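Local coordinates for haloacid delahogenase-like family hydrolase (Xanthomonas campestris pv. campestris, PDB 2PKE), which probably acts as a magnesium-dependent phosphatase of the haloacid dehalogenase (HAD) superfamily, its substrate not being established, at residues D21-S27 with Q141-I145; I185-L189 with I204-Y208; Y128-L132 with L153-I157; M79-I84 with I96-V100; E224-R228 with A242-Q246. All coordinates share one frame; numbering follows the deposited sequence. Where two conformers were deposited one is given.

Contacts 1, 2, 3 and 5 belong to the Rossmann-like core, and contact 4 lies apart in a helical region. Contacts 1 and 2 meet at the magnesium ion, where the Asp21 carbonyl and the Asn187 side chain both bind the metal. Contact 1 is buried and largely polar; contact 2, partly buried, adds strand pairing and apolar packing to its metal ligand. Contact 3, also partly buried, lies at the 157-160 edge of the parallel sheet. It adjoins contact 1 through Leu24 and Leu132 and mixes a backbone bond with apolar packing. Contact 5 is a surface contact at the other edge strand and depends on arginine and glutamine. Contact 4 is buried and apolar, its centre about 25 Å from that of contact 1.

Contact 1 (D21-S27 with Q141-I145); sequences DDTLWKS and QEQKI. With MG (magnesium ion), chain C.
The Asp21 side chain meets Lys144 and Gln141 at the magnesium site of what is probably the HAD-type DxDx(T/V) motif. The main-chain O of Asp21 binds the magnesium ion at 2.1 Å, and Asp19 and Asn187 supply the other protein ligands. The carboxylate turns away from the metal toward helix 138-148. Lys144 NZ forms a salt bridge with Asp21 OD1 at 2.7 Å, approaching from above the carboxylate plane. Gln141 NE2 gives a hydrogen bond of 3.1 Å to Asp21 OD2. The amide and carboxylate planes are 61° apart.

Trp25 holds the same carboxylate from within its own loop. Its NE1 bonds to Asp21 OD1 at 2.9 Å, nearly straight at 169°, and the acceptor Asp21 OD1 uses its anti lone pair. The crowded chi1 of Trp25 (51°) turns the indole toward the helix. Lys144 CB then lies over one indole face, nearer its margin than its centre, in a CH-pi contact. Ile145 CD1 reaches CZ3 of Trp25 at 3.9 Å. One water joins Asp21 N to Gln141 OE1, and another joins Asp21 OD2 to Lys144 NZ. His109 is a further partner of Lys144 NZ.

Two protein donors thus grip Asp21 OD1 and a third holds OD2. This fixes the rotation of the carboxylate while the main-chain oxygen of the same residue serves the metal.

Contact 2 (I185-L189 with I204-Y208); sequences IGNSL and IYTPY. With MG (magnesium ion), chain C.
Strands 182-186 and 202-205 meet side by side through Ile185 with Ile204 and Gly186 with Tyr205. Two backbone hydrogen bonds join them. Gly186 N bonds to Ile204 O at 3.0 Å, and Gly186 O accepts from Thr206 N at 3.0 Å. The second of these is almost straight at the hydrogen, 176°. CA-H...O contacts add to the pairing, among them Asn187 CA to Thr206 O at 3.2 Å.

The apolar contacts lie on both faces of the sheet. Ile185 and Ile204 run alongside each other on one face, and CG1 of Ile185 is 3.8 Å from CD1 of Ile204. Helix 236-250 packs against this pair. On the other face, Leu189 CG sits over the centre of the Tyr205 ring, 3.8 Å from the centroid, as a CH-pi contact. Pro207 CD lies over the opposite ring face. The main-chain O of Asn187 lies at the ring edge.

The segments belong to a right-handed beta-alpha-beta crossover of the Rossmann-like HAD core, with helix 189-198 between the parallel strands. Ser188 caps that helix by bonding through OG to Ser191 N.

The polar contacts gather at the strand ends. Asn187 OD1 binds the magnesium ion at 2.1 Å and is also hydrogen-bonded to Thr23 OG1. The chi1 of Asn187, 68°, places its CG between the backbone N and the carbonyl carbon, which carries OD1 to the metal. ND2 bonds to a metal-bound water at 2.9 Å. A second water links ND2 and O of Asn187 to Tyr208 N. Tyr208 OH bonds to Asp29.

Contact 3 (Y128-L132 with L153-I157); sequences YAVVL and LFPRI
Leu132 N donates a hydrogen bond to Arg156 O at 3.1 Å, and this direct bond pairs the two segments. It is close to straight at the hydrogen, 172°, but the donor is tilted from the carbonyl plane. The same oxygen also meets Val131 CA in a CA-H...O contact of 3.6 Å. One residue on, Leu132 and Ile157 form a parallel beta bridge. A water beside them donates to Arg156 O; its approach to Val130 O is too short to be trusted as a bond.

Side chains pack around this join. Leu132 CD1 lies over one face of the Phe154 ring, away from its centre. At another part of the ring, Leu132 CB is 3.9 Å from Phe154 CD1. Val130 CG2 reaches Phe154 CE1 at 4.1 Å and lies 3.3 Å from Leu153 O. Its chi1 of -64° sets CG2 between the backbone N and the carbonyl carbon. Arg156 extends from CG to NE along residues 128-132. Its CD passes 3.4 Å from Val130 O, and its guanidinium has Ala129 CB over one face. Val131 CG2 touches Arg156 CB from across.

Phe154 is held further by Phe18, whose ring meets it at a steep angle, and by Leu24 and Ile145. Helix 117-125 adds Val121 beside Leu153 and Phe154. The chain here leaves the loop after helix 138-148 and enters edge strand 157-160 of the parallel HAD sheet. Strand 129-135 lies between that edge and central strand 15-18.

Contact 4 (M79-I84 with I96-V100); sequences MIETAI and IQRIV
In Ile80 and Ile99 alike, CG1 is anti to the carbonyl carbon and CG2 anti to the backbone N (chi1 -74° and -68°), which turns CG1 of Ile80 and CG2 of Ile99 toward the facing helix. Ile80 CG1 touches Ile99 CG2 at 3.8 Å. The CG1 arm of Ile99 is extended and brings CD1 to Ala83 CB, also at 3.8 Å. The two branches of Ile99 therefore serve different residues of the facing helix. CG2 also rests on Met79 CB at 3.8 Å. Met79 is modelled as selenomethionine, and its selenium end leads away from this interface; the side chain also touches Phe38 of helix 28-42.

Ile80 is shared among three partners. Besides Ile99, its CG1 meets Ile96 CG2 at 3.9 Å, and its CD1 meets Val100 CG2 at 3.9 Å. The Ile80 and Ile96 side chains lie roughly perpendicular.

The segments lie on helices 72-86 and 93-107, which form a helical hairpin, away from the magnesium site. In HAD hydrolases of this kind a helical region of this sort is the cap; here it is consistent with a cap inserted between the first and second core strands. The axes run nearly antiparallel, at 154°, and come within 10.1 Å.

Further along, Ile84 CG1 approaches Ile96 CD1 at 4.2 Å. Ile91, from the connecting loop, touches Ala83, Ile84 and Ile96 and closes that end. Ile41 of helix 28-42 packs on Ile99. Glu81 forms a salt bridge with Arg104 of the second subunit, and Phe68 of the second subunit packs on Val100 of this chain.

Contact 5 (E224-R228 with A242-Q246); sequences EPRLR and ALDAQ
Ala242 starts the contact, with its CB facing the Arg228 side chain and lying 4.2 Å from NE of Arg228. Arg228 was deposited in two conformers, and one of them is described. Leu243 follows. Its CD2 sits over one face of the Arg228 guanidinium, toward the outside of the group, at 3.7 Å from NH1 of Arg228. The two side chains run antiparallel alongside each other. A bend at chi2 of Arg228, -75°, folds its chain back over Leu243. Leu243 also packs on Trp202 and Ile204 of the neighbouring strand.

Here the C-terminal helix 236-250 lies against strand 227-229, the edge strand of the parallel sheet in the Rossmann-like HAD core. A type I beta turn from Glu224 to Leu227 leads into that strand.

Gln246, one helical turn beyond Leu243, supplies the polar grip with an extended side chain. Its OE1 accepts from Arg228 NH2 at 2.7 Å, nearly along the C=O axis. The guanidinium and amide planes are 20° apart. Its NE2 donates to Pro225 O at 2.9 Å from above the carbonyl plane. Arg228 NH1 reaches Pro225 O as well, at 3.3 Å and from the opposite face of that plane.

Contact 1 (D21-S27 with Q141-I145)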
# COMPACT_ATOMS: atom_id res chain seq x y z
N ASP A 21 4.21 -13.58 -4.40
CA ASP A 21 5.21 -13.56 -5.47
C ASP A 21 6.18 -14.73 -5.31
O ASP A 21 6.81 -14.91 -4.25
CB ASP A 21 6.04 -12.27 -5.41
CG ASP A 21 5.28 -11.01 -5.85
OD1 ASP A 21 4.32 -11.01 -6.60
OD2 ASP A 21 5.75 -9.92 -5.47
N ASP A 22 6.22 -15.58 -6.32
CA ASP A 22 7.13 -16.72 -6.38
C ASP A 22 6.78 -17.86 -5.44
O ASP A 22 7.58 -18.79 -5.26
CB ASP A 22 8.57 -16.27 -6.16
CG ASP A 22 8.93 -15.09 -7.01
OD1 ASP A 22 8.76 -15.20 -8.24
OD2 ASP A 22 9.29 -14.05 -6.42
N THR A 23 5.56 -17.79 -4.90
CA THR A 23 4.98 -18.82 -4.04
C THR A 23 3.62 -19.29 -4.66
O THR A 23 3.45 -20.48 -4.98
CB THR A 23 4.75 -18.34 -2.58
OG1 THR A 23 6.01 -18.04 -1.96
CG2 THR A 23 4.01 -19.43 -1.78
N LEU A 24 2.68 -18.35 -4.83
CA LEU A 24 1.41 -18.62 -5.51
C LEU A 24 1.46 -18.38 -7.03
O LEU A 24 0.75 -19.03 -7.78
CB LEU A 24 0.27 -17.80 -4.90
CG LEU A 24 0.03 -17.91 -3.39
CD1 LEU A 24 -1.00 -16.87 -3.01
CD2 LEU A 24 -0.42 -19.30 -3.03
N TRP A 25 2.27 -17.41 -7.47
CA TRP A 25 2.33 -17.07 -8.89
C TRP A 25 3.76 -16.70 -9.22
O TRP A 25 4.54 -16.41 -8.33
CB TRP A 25 1.34 -15.90 -9.24
CG TRP A 25 1.46 -14.71 -8.35
CD1 TRP A 25 2.52 -13.84 -8.31
CD2 TRP A 25 0.56 -14.27 -7.34
NE1 TRP A 25 2.32 -12.89 -7.37
CE2 TRP A 25 1.12 -13.11 -6.75
CE3 TRP A 25 -0.70 -14.72 -6.89
CZ2 TRP A 25 0.50 -12.41 -5.72
CZ3 TRP A 25 -1.32 -14.02 -5.88
CH2 TRP A 25 -0.72 -12.90 -5.28
N LYS A 26 4.08 -16.65 -10.50
CA LYS A 26 5.41 -16.25 -10.98
C LYS A 26 5.55 -14.73 -10.92
O LYS A 26 4.62 -14.00 -11.25
CB LYS A 26 5.64 -16.77 -12.39
CG LYS A 26 5.46 -18.27 -12.48
CD LYS A 26 5.93 -18.84 -13.79
CE LYS A 26 5.44 -20.29 -13.97
N SER A 27 6.72 -14.28 -10.47
CA SER A 27 7.00 -12.85 -10.31
C SER A 27 8.42 -12.54 -10.69
O SER A 27 8.68 -11.63 -11.45
CB SER A 27 6.80 -12.42 -8.87
OG SER A 27 7.17 -11.08 -8.69
N GLN A 141 -0.04 -5.57 -5.50
CA GLN A 141 -0.33 -6.89 -4.86
C GLN A 141 -1.83 -7.21 -4.90
O GLN A 141 -2.24 -8.33 -5.21
CB GLN A 141 0.23 -6.96 -3.41
CG GLN A 141 1.75 -6.90 -3.33
CD GLN A 141 2.38 -8.10 -3.94
OE1 GLN A 141 1.79 -9.17 -3.93
NE2 GLN A 141 3.60 -7.95 -4.45
N GLU A 142 -2.66 -6.20 -4.68
CA GLU A 142 -4.10 -6.40 -4.79
C GLU A 142 -4.51 -6.78 -6.22
O GLU A 142 -5.34 -7.66 -6.43
CB GLU A 142 -4.84 -5.15 -4.37
CG GLU A 142 -4.99 -5.04 -2.87
CD GLU A 142 -5.74 -3.77 -2.51
OE1 GLU A 142 -5.95 -2.93 -3.41
OE2 GLU A 142 -6.09 -3.61 -1.34
N GLN A 143 -3.89 -6.14 -7.21
CA GLN A 143 -4.17 -6.46 -8.59
C GLN A 143 -3.67 -7.86 -8.97
O GLN A 143 -4.34 -8.57 -9.72
CB GLN A 143 -3.68 -5.35 -9.52
CG GLN A 143 -4.56 -4.05 -9.52
CD GLN A 143 -6.10 -4.30 -9.51
OE1 GLN A 143 -6.84 -3.67 -8.75
NE2 GLN A 143 -6.58 -5.23 -10.35
N LYS A 144 -2.55 -8.29 -8.42
CA LYS A 144 -2.01 -9.62 -8.71
C LYS A 144 -2.95 -10.70 -8.20
O LYS A 144 -3.27 -11.60 -8.95
CB LYS A 144 -0.59 -9.81 -8.16
CG LYS A 144 0.53 -8.91 -8.82
CD LYS A 144 1.93 -9.51 -8.54
CE LYS A 144 3.04 -8.54 -8.26
NZ LYS A 144 4.42 -9.12 -8.59
N ILE A 145 -3.44 -10.57 -6.96
CA ILE A 145 -4.40 -11.56 -6.47
C ILE A 145 -5.66 -11.61 -7.36
O ILE A 145 -6.20 -12.67 -7.59
CB ILE A 145 -4.69 -11.41 -4.95
CG1 ILE A 145 -5.61 -12.52 -4.45
CG2 ILE A 145 -5.28 -10.06 -4.59
CD1 ILE A 145 -4.98 -13.94 -4.56
MG MG C . 7.91 -14.49 -2.56
O HOH W 1 3.66 -11.09 -3.08
O HOH W 2 6.13 -7.30 -6.92
O HOH W 3 9.49 -13.95 -3.78
O HOH W 4 9.09 -14.28 -0.74
O HOH W 5 7.02 -12.58 -2.15

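Contact 2 (I185-L189 with I204-Y208)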
# COMPACT_ATOMS: atom_id res chain seq x y z
N ILE A 185 3.68 -20.08 4.62
CA ILE A 185 4.23 -20.74 3.42
C ILE A 185 4.85 -19.70 2.51
O ILE A 185 4.19 -18.73 2.14
CB ILE A 185 3.19 -21.54 2.63
CG1 ILE A 185 2.50 -22.60 3.52
CG2 ILE A 185 3.84 -22.21 1.39
CD1 ILE A 185 1.48 -23.43 2.80
N GLY A 186 6.12 -19.87 2.16
CA GLY A 186 6.76 -18.97 1.23
C GLY A 186 8.05 -19.44 0.62
O GLY A 186 8.60 -20.47 0.96
N ASN A 187 8.55 -18.65 -0.32
CA ASN A 187 9.75 -19.00 -1.06
C ASN A 187 11.02 -18.39 -0.53
O ASN A 187 12.09 -18.75 -1.02
CB ASN A 187 9.61 -18.61 -2.52
CG ASN A 187 9.58 -17.11 -2.74
OD1 ASN A 187 8.56 -16.47 -2.48
ND2 ASN A 187 10.68 -16.54 -3.24
N SER A 188 10.92 -17.44 0.41
CA SER A 188 12.11 -16.78 0.99
C SER A 188 12.25 -17.17 2.46
O SER A 188 11.39 -16.86 3.25
CB SER A 188 11.96 -15.26 0.86
OG SER A 188 12.96 -14.59 1.59
N LEU A 189 13.29 -17.93 2.79
CA LEU A 189 13.71 -18.18 4.16
C LEU A 189 13.83 -16.87 4.96
O LEU A 189 13.26 -16.76 6.03
CB LEU A 189 15.08 -18.90 4.18
CG LEU A 189 15.15 -20.44 4.29
CD1 LEU A 189 16.57 -20.89 4.73
CD2 LEU A 189 14.13 -20.99 5.22
N ILE A 204 6.69 -23.34 6.22
CA ILE A 204 6.91 -24.19 5.05
C ILE A 204 7.69 -23.37 3.99
O ILE A 204 7.26 -22.29 3.56
CB ILE A 204 5.61 -24.69 4.47
CG1 ILE A 204 4.94 -25.66 5.47
CG2 ILE A 204 5.83 -25.34 3.09
CD1 ILE A 204 3.46 -25.95 5.10
N TYR A 205 8.83 -23.92 3.62
CA TYR A 205 9.78 -23.33 2.70
C TYR A 205 9.75 -24.03 1.36
O TYR A 205 10.12 -25.19 1.26
CB TYR A 205 11.15 -23.46 3.27
CG TYR A 205 12.28 -22.94 2.40
CD1 TYR A 205 12.16 -21.73 1.75
CD2 TYR A 205 13.47 -23.65 2.28
CE1 TYR A 205 13.21 -21.23 0.97
CE2 TYR A 205 14.52 -23.19 1.51
CZ TYR A 205 14.38 -21.98 0.85
OH TYR A 205 15.41 -21.46 0.09
N THR A 206 9.33 -23.29 0.33
CA THR A 206 9.28 -23.76 -1.07
C THR A 206 10.04 -22.80 -1.97
O THR A 206 9.48 -21.82 -2.48
CB THR A 206 7.84 -23.90 -1.56
OG1 THR A 206 7.18 -24.87 -0.75
CG2 THR A 206 7.79 -24.38 -3.00
N PRO A 207 11.35 -23.05 -2.14
CA PRO A 207 12.14 -22.12 -2.94
C PRO A 207 11.71 -22.08 -4.42
O PRO A 207 11.24 -23.07 -4.95
CB PRO A 207 13.57 -22.64 -2.74
CG PRO A 207 13.42 -24.05 -2.38
CD PRO A 207 12.16 -24.14 -1.59
N TYR A 208 11.85 -20.91 -5.05
CA TYR A 208 11.47 -20.73 -6.43
C TYR A 208 12.73 -20.85 -7.26
O TYR A 208 13.69 -20.13 -7.01
CB TYR A 208 10.86 -19.35 -6.62
CG TYR A 208 10.27 -19.16 -8.00
CD1 TYR A 208 9.12 -19.85 -8.38
CD2 TYR A 208 10.86 -18.30 -8.92
CE1 TYR A 208 8.58 -19.70 -9.63
CE2 TYR A 208 10.31 -18.14 -10.18
CZ TYR A 208 9.18 -18.85 -10.53
OH TYR A 208 8.60 -18.69 -11.77
MG MG C . 7.91 -14.49 -2.56
O HOH W 6 12.88 -18.64 -3.75
O HOH W 3 9.49 -13.95 -3.78
O HOH W 7 15.40 -18.29 0.61
O HOH W 4 9.09 -14.28 -0.74
O HOH W 5 7.02 -12.58 -2.15

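Contact 3 (Y128-L132 with L153-I157)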
# COMPACT_ATOMS: atom_id res chain seq x y z
N TYR A 128 -8.30 -25.25 7.58
CA TYR A 128 -7.60 -24.14 8.20
C TYR A 128 -8.09 -22.83 7.60
O TYR A 128 -8.46 -22.82 6.42
CB TYR A 128 -6.12 -24.26 7.90
CG TYR A 128 -5.55 -25.56 8.38
CD1 TYR A 128 -5.18 -25.71 9.70
CD2 TYR A 128 -5.42 -26.64 7.53
CE1 TYR A 128 -4.67 -26.93 10.17
CE2 TYR A 128 -4.89 -27.87 7.99
CZ TYR A 128 -4.54 -28.01 9.32
OH TYR A 128 -4.04 -29.25 9.83
N ALA A 129 -8.09 -21.74 8.39
CA ALA A 129 -8.17 -20.38 7.86
C ALA A 129 -6.96 -20.16 7.01
O ALA A 129 -5.89 -20.71 7.31
CB ALA A 129 -8.16 -19.35 8.97
N VAL A 130 -7.12 -19.36 5.96
CA VAL A 130 -5.97 -19.01 5.08
C VAL A 130 -5.85 -17.49 4.92
O VAL A 130 -6.84 -16.79 4.95
CB VAL A 130 -6.04 -19.68 3.69
CG1 VAL A 130 -5.95 -21.22 3.81
CG2 VAL A 130 -7.30 -19.23 2.90
N VAL A 131 -4.62 -16.97 4.80
CA VAL A 131 -4.42 -15.55 4.60
C VAL A 131 -3.25 -15.38 3.60
O VAL A 131 -2.28 -16.11 3.63
CB VAL A 131 -4.14 -14.77 5.96
CG1 VAL A 131 -3.03 -15.46 6.83
CG2 VAL A 131 -3.84 -13.26 5.69
N LEU A 132 -3.34 -14.38 2.76
CA LEU A 132 -2.19 -14.02 1.90
C LEU A 132 -1.46 -12.89 2.57
O LEU A 132 -2.06 -11.86 2.83
CB LEU A 132 -2.65 -13.56 0.53
CG LEU A 132 -1.53 -13.64 -0.52
CD1 LEU A 132 -2.14 -13.90 -1.87
CD2 LEU A 132 -0.69 -12.40 -0.52
N LEU A 153 -10.33 -17.69 -2.97
CA LEU A 153 -9.72 -18.37 -1.85
C LEU A 153 -9.05 -17.45 -0.84
O LEU A 153 -8.81 -17.86 0.27
CB LEU A 153 -8.64 -19.37 -2.33
CG LEU A 153 -9.08 -20.51 -3.24
CD1 LEU A 153 -7.87 -21.23 -3.84
CD2 LEU A 153 -9.94 -21.48 -2.42
N PHE A 154 -8.74 -16.22 -1.23
CA PHE A 154 -8.05 -15.30 -0.36
C PHE A 154 -8.90 -14.06 -0.20
O PHE A 154 -8.61 -13.03 -0.79
CB PHE A 154 -6.68 -14.98 -0.91
CG PHE A 154 -5.72 -16.12 -0.80
CD1 PHE A 154 -5.26 -16.50 0.46
CD2 PHE A 154 -5.27 -16.81 -1.94
CE1 PHE A 154 -4.35 -17.58 0.60
CE2 PHE A 154 -4.37 -17.89 -1.82
CZ PHE A 154 -3.89 -18.26 -0.54
N PRO A 155 -9.96 -14.18 0.61
CA PRO A 155 -10.68 -13.01 1.07
C PRO A 155 -9.78 -12.19 2.07
O PRO A 155 -9.60 -10.95 1.90
CB PRO A 155 -11.94 -13.61 1.73
CG PRO A 155 -11.53 -15.01 2.18
CD PRO A 155 -10.47 -15.44 1.19
N ARG A 156 -9.17 -12.89 3.03
CA ARG A 156 -8.15 -12.28 3.90
C ARG A 156 -6.83 -11.99 3.16
O ARG A 156 -6.09 -12.94 2.78
CB ARG A 156 -7.83 -13.21 5.08
CG ARG A 156 -9.01 -13.67 5.89
CD ARG A 156 -8.57 -14.69 6.91
NE ARG A 156 -9.57 -14.77 7.96
CZ ARG A 156 -10.61 -15.58 7.96
NH1 ARG A 156 -10.82 -16.44 6.96
NH2 ARG A 156 -11.47 -15.55 8.98
N ILE A 157 -6.53 -10.70 2.98
CA ILE A 157 -5.27 -10.25 2.32
C ILE A 157 -4.56 -9.12 3.07
O ILE A 157 -5.19 -8.10 3.39
CB ILE A 157 -5.58 -9.81 0.93
CG1 ILE A 157 -4.34 -9.18 0.28
CG2 ILE A 157 -6.86 -8.98 0.96
CD1 ILE A 157 -4.61 -7.94 -0.50
O HOH W 8 -7.56 -15.68 2.85

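Contact 4 (M79-I84 with I96-V100)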
# COMPACT_ATOMS: atom_id res chain seq x y z
N MSE A 79 16.32 2.40 -11.26
CA MSE A 79 16.93 2.13 -12.57
C MSE A 79 17.24 3.41 -13.29
O MSE A 79 18.22 3.47 -13.98
CB MSE A 79 16.02 1.29 -13.46
CG MSE A 79 15.96 -0.17 -13.06
SE MSE A 79 14.86 -1.16 -14.31
CE MSE A 79 15.54 -2.90 -13.76
N ILE A 80 16.38 4.41 -13.20
CA ILE A 80 16.61 5.67 -13.93
C ILE A 80 17.89 6.29 -13.34
O ILE A 80 18.84 6.69 -14.06
CB ILE A 80 15.38 6.65 -13.87
CG1 ILE A 80 14.24 6.16 -14.80
CG2 ILE A 80 15.82 8.08 -14.26
CD1 ILE A 80 12.81 6.62 -14.41
N GLU A 81 17.90 6.34 -12.01
CA GLU A 81 19.00 6.93 -11.26
C GLU A 81 20.31 6.21 -11.55
O GLU A 81 21.35 6.82 -11.78
CB GLU A 81 18.60 6.91 -9.79
CG GLU A 81 19.28 7.90 -8.91
CD GLU A 81 18.42 8.26 -7.69
OE1 GLU A 81 17.94 7.34 -6.99
OE2 GLU A 81 18.23 9.47 -7.45
N THR A 82 20.26 4.89 -11.57
CA THR A 82 21.43 4.07 -11.89
C THR A 82 21.97 4.30 -13.31
O THR A 82 23.20 4.36 -13.52
CB THR A 82 21.12 2.59 -11.77
OG1 THR A 82 20.56 2.29 -10.47
CG2 THR A 82 22.37 1.76 -11.95
N ALA A 83 21.06 4.37 -14.30
CA ALA A 83 21.46 4.61 -15.72
C ALA A 83 22.11 5.95 -15.93
O ALA A 83 23.09 6.07 -16.70
CB ALA A 83 20.26 4.47 -16.65
N ILE A 84 21.59 6.97 -15.26
CA ILE A 84 22.14 8.29 -15.36
C ILE A 84 23.57 8.28 -14.78
O ILE A 84 24.49 8.88 -15.36
CB ILE A 84 21.20 9.36 -14.72
CG1 ILE A 84 19.92 9.48 -15.55
CG2 ILE A 84 21.84 10.72 -14.74
CD1 ILE A 84 18.78 10.22 -14.90
N ILE A 96 15.63 6.73 -21.34
CA ILE A 96 14.95 6.83 -20.02
C ILE A 96 13.47 6.54 -20.13
O ILE A 96 12.92 5.88 -19.25
CB ILE A 96 15.14 8.22 -19.39
CG1 ILE A 96 16.61 8.45 -19.11
CG2 ILE A 96 14.35 8.34 -18.07
CD1 ILE A 96 17.14 7.53 -18.04
N GLN A 97 12.86 7.03 -21.21
CA GLN A 97 11.52 6.67 -21.63
C GLN A 97 11.35 5.16 -21.63
O GLN A 97 10.40 4.63 -21.04
CB GLN A 97 11.22 7.22 -23.03
CG GLN A 97 9.79 6.97 -23.51
CD GLN A 97 9.32 8.08 -24.41
OE1 GLN A 97 9.91 8.32 -25.47
NE2 GLN A 97 8.28 8.79 -23.99
N ARG A 98 12.31 4.49 -22.27
CA ARG A 98 12.35 3.02 -22.34
C ARG A 98 12.48 2.33 -20.99
O ARG A 98 11.92 1.27 -20.76
CB ARG A 98 13.45 2.56 -23.32
CG ARG A 98 12.99 2.56 -24.73
CD ARG A 98 14.06 2.72 -25.74
NE ARG A 98 15.28 1.93 -25.52
CZ ARG A 98 15.60 0.80 -26.14
NH1 ARG A 98 14.77 0.22 -27.00
NH2 ARG A 98 16.77 0.23 -25.89
N ILE A 99 13.21 2.93 -20.07
CA ILE A 99 13.26 2.42 -18.70
C ILE A 99 11.89 2.58 -18.03
O ILE A 99 11.41 1.66 -17.36
CB ILE A 99 14.33 3.11 -17.90
CG1 ILE A 99 15.72 2.74 -18.45
CG2 ILE A 99 14.21 2.76 -16.40
CD1 ILE A 99 16.83 3.51 -17.84
N VAL A 100 11.25 3.74 -18.19
CA VAL A 100 9.91 3.90 -17.62
C VAL A 100 8.97 2.80 -18.16
O VAL A 100 8.17 2.27 -17.41
CB VAL A 100 9.29 5.29 -17.89
CG1 VAL A 100 7.78 5.33 -17.46
CG2 VAL A 100 10.14 6.40 -17.21

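Contact 5 (E224-R228 with A242-Q246)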
# COMPACT_ATOMS: atom_id res chain seq x y z
N GLU A 224 16.14 -27.62 11.82
CA GLU A 224 15.09 -26.71 12.30
C GLU A 224 13.73 -27.41 12.38
O GLU A 224 13.05 -27.58 11.37
CB GLU A 224 15.00 -25.48 11.37
CG GLU A 224 13.85 -24.55 11.69
CD GLU A 224 13.81 -24.16 13.16
OE1 GLU A 224 14.78 -23.49 13.57
OE2 GLU A 224 12.86 -24.54 13.89
N PRO A 225 13.32 -27.84 13.59
CA PRO A 225 12.14 -28.68 13.73
C PRO A 225 10.79 -28.04 13.40
O PRO A 225 9.85 -28.77 13.12
CB PRO A 225 12.17 -29.10 15.21
CG PRO A 225 12.96 -28.03 15.90
CD PRO A 225 13.98 -27.58 14.89
N ARG A 226 10.69 -26.71 13.41
CA ARG A 226 9.43 -26.01 13.14
C ARG A 226 9.25 -25.59 11.66
O ARG A 226 8.35 -24.85 11.34
CB ARG A 226 9.31 -24.77 14.00
CG ARG A 226 9.50 -25.04 15.48
CD ARG A 226 9.41 -23.70 16.25
NE ARG A 226 8.01 -23.30 16.50
CZ ARG A 226 7.19 -23.91 17.35
NH1 ARG A 226 7.58 -24.98 18.04
NH2 ARG A 226 5.95 -23.46 17.51
N LEU A 227 10.12 -26.09 10.79
CA LEU A 227 10.08 -25.81 9.38
C LEU A 227 10.04 -27.14 8.61
O LEU A 227 10.64 -28.11 9.03
CB LEU A 227 11.40 -25.10 9.07
CG LEU A 227 11.86 -24.84 7.68
CD1 LEU A 227 10.87 -23.90 7.09
CD2 LEU A 227 13.22 -24.18 7.76
N ARG A 228 9.32 -27.15 7.49
CA ARG A 228 9.42 -28.21 6.46
C ARG A 228 9.86 -27.56 5.17
O ARG A 228 9.40 -26.45 4.84
CB ARG A 228 8.07 -28.87 6.22
CG ARG A 228 7.45 -29.53 7.43
CD ARG A 228 8.15 -30.83 7.75
NE ARG A 228 7.49 -31.50 8.87
CZ ARG A 228 7.77 -31.29 10.16
NH1 ARG A 228 8.71 -30.42 10.54
NH2 ARG A 228 7.06 -31.95 11.08
N ALA A 242 1.28 -32.22 8.98
CA ALA A 242 2.37 -32.78 9.74
C ALA A 242 2.78 -31.79 10.83
O ALA A 242 3.03 -32.19 11.96
CB ALA A 242 3.61 -33.12 8.81
N LEU A 243 2.83 -30.50 10.46
CA LEU A 243 3.14 -29.44 11.41
C LEU A 243 2.07 -29.34 12.48
O LEU A 243 2.39 -29.18 13.66
CB LEU A 243 3.36 -28.11 10.69
CG LEU A 243 4.72 -28.07 9.92
CD1 LEU A 243 4.72 -26.83 8.96
CD2 LEU A 243 5.90 -28.09 10.86
N ASP A 244 0.81 -29.47 12.07
CA ASP A 244 -0.28 -29.48 12.99
C ASP A 244 -0.18 -30.62 13.97
O ASP A 244 -0.48 -30.44 15.13
CB ASP A 244 -1.58 -29.53 12.22
CG ASP A 244 -2.81 -29.35 13.10
OD1 ASP A 244 -2.72 -29.16 14.32
OD2 ASP A 244 -3.90 -29.43 12.54
N ALA A 245 0.21 -31.80 13.51
CA ALA A 245 0.34 -32.95 14.39
C ALA A 245 1.40 -32.69 15.47
O ALA A 245 1.16 -32.92 16.64
CB ALA A 245 0.67 -34.19 13.61
N GLN A 246 2.56 -32.18 15.05
CA GLN A 246 3.68 -31.83 15.92
C GLN A 246 3.26 -30.78 16.95
O GLN A 246 3.53 -30.89 18.15
CB GLN A 246 4.81 -31.30 15.03
CG GLN A 246 6.14 -30.96 15.73
CD GLN A 246 7.29 -30.60 14.74
OE1 GLN A 246 7.21 -30.82 13.54
NE2 GLN A 246 8.35 -29.99 15.29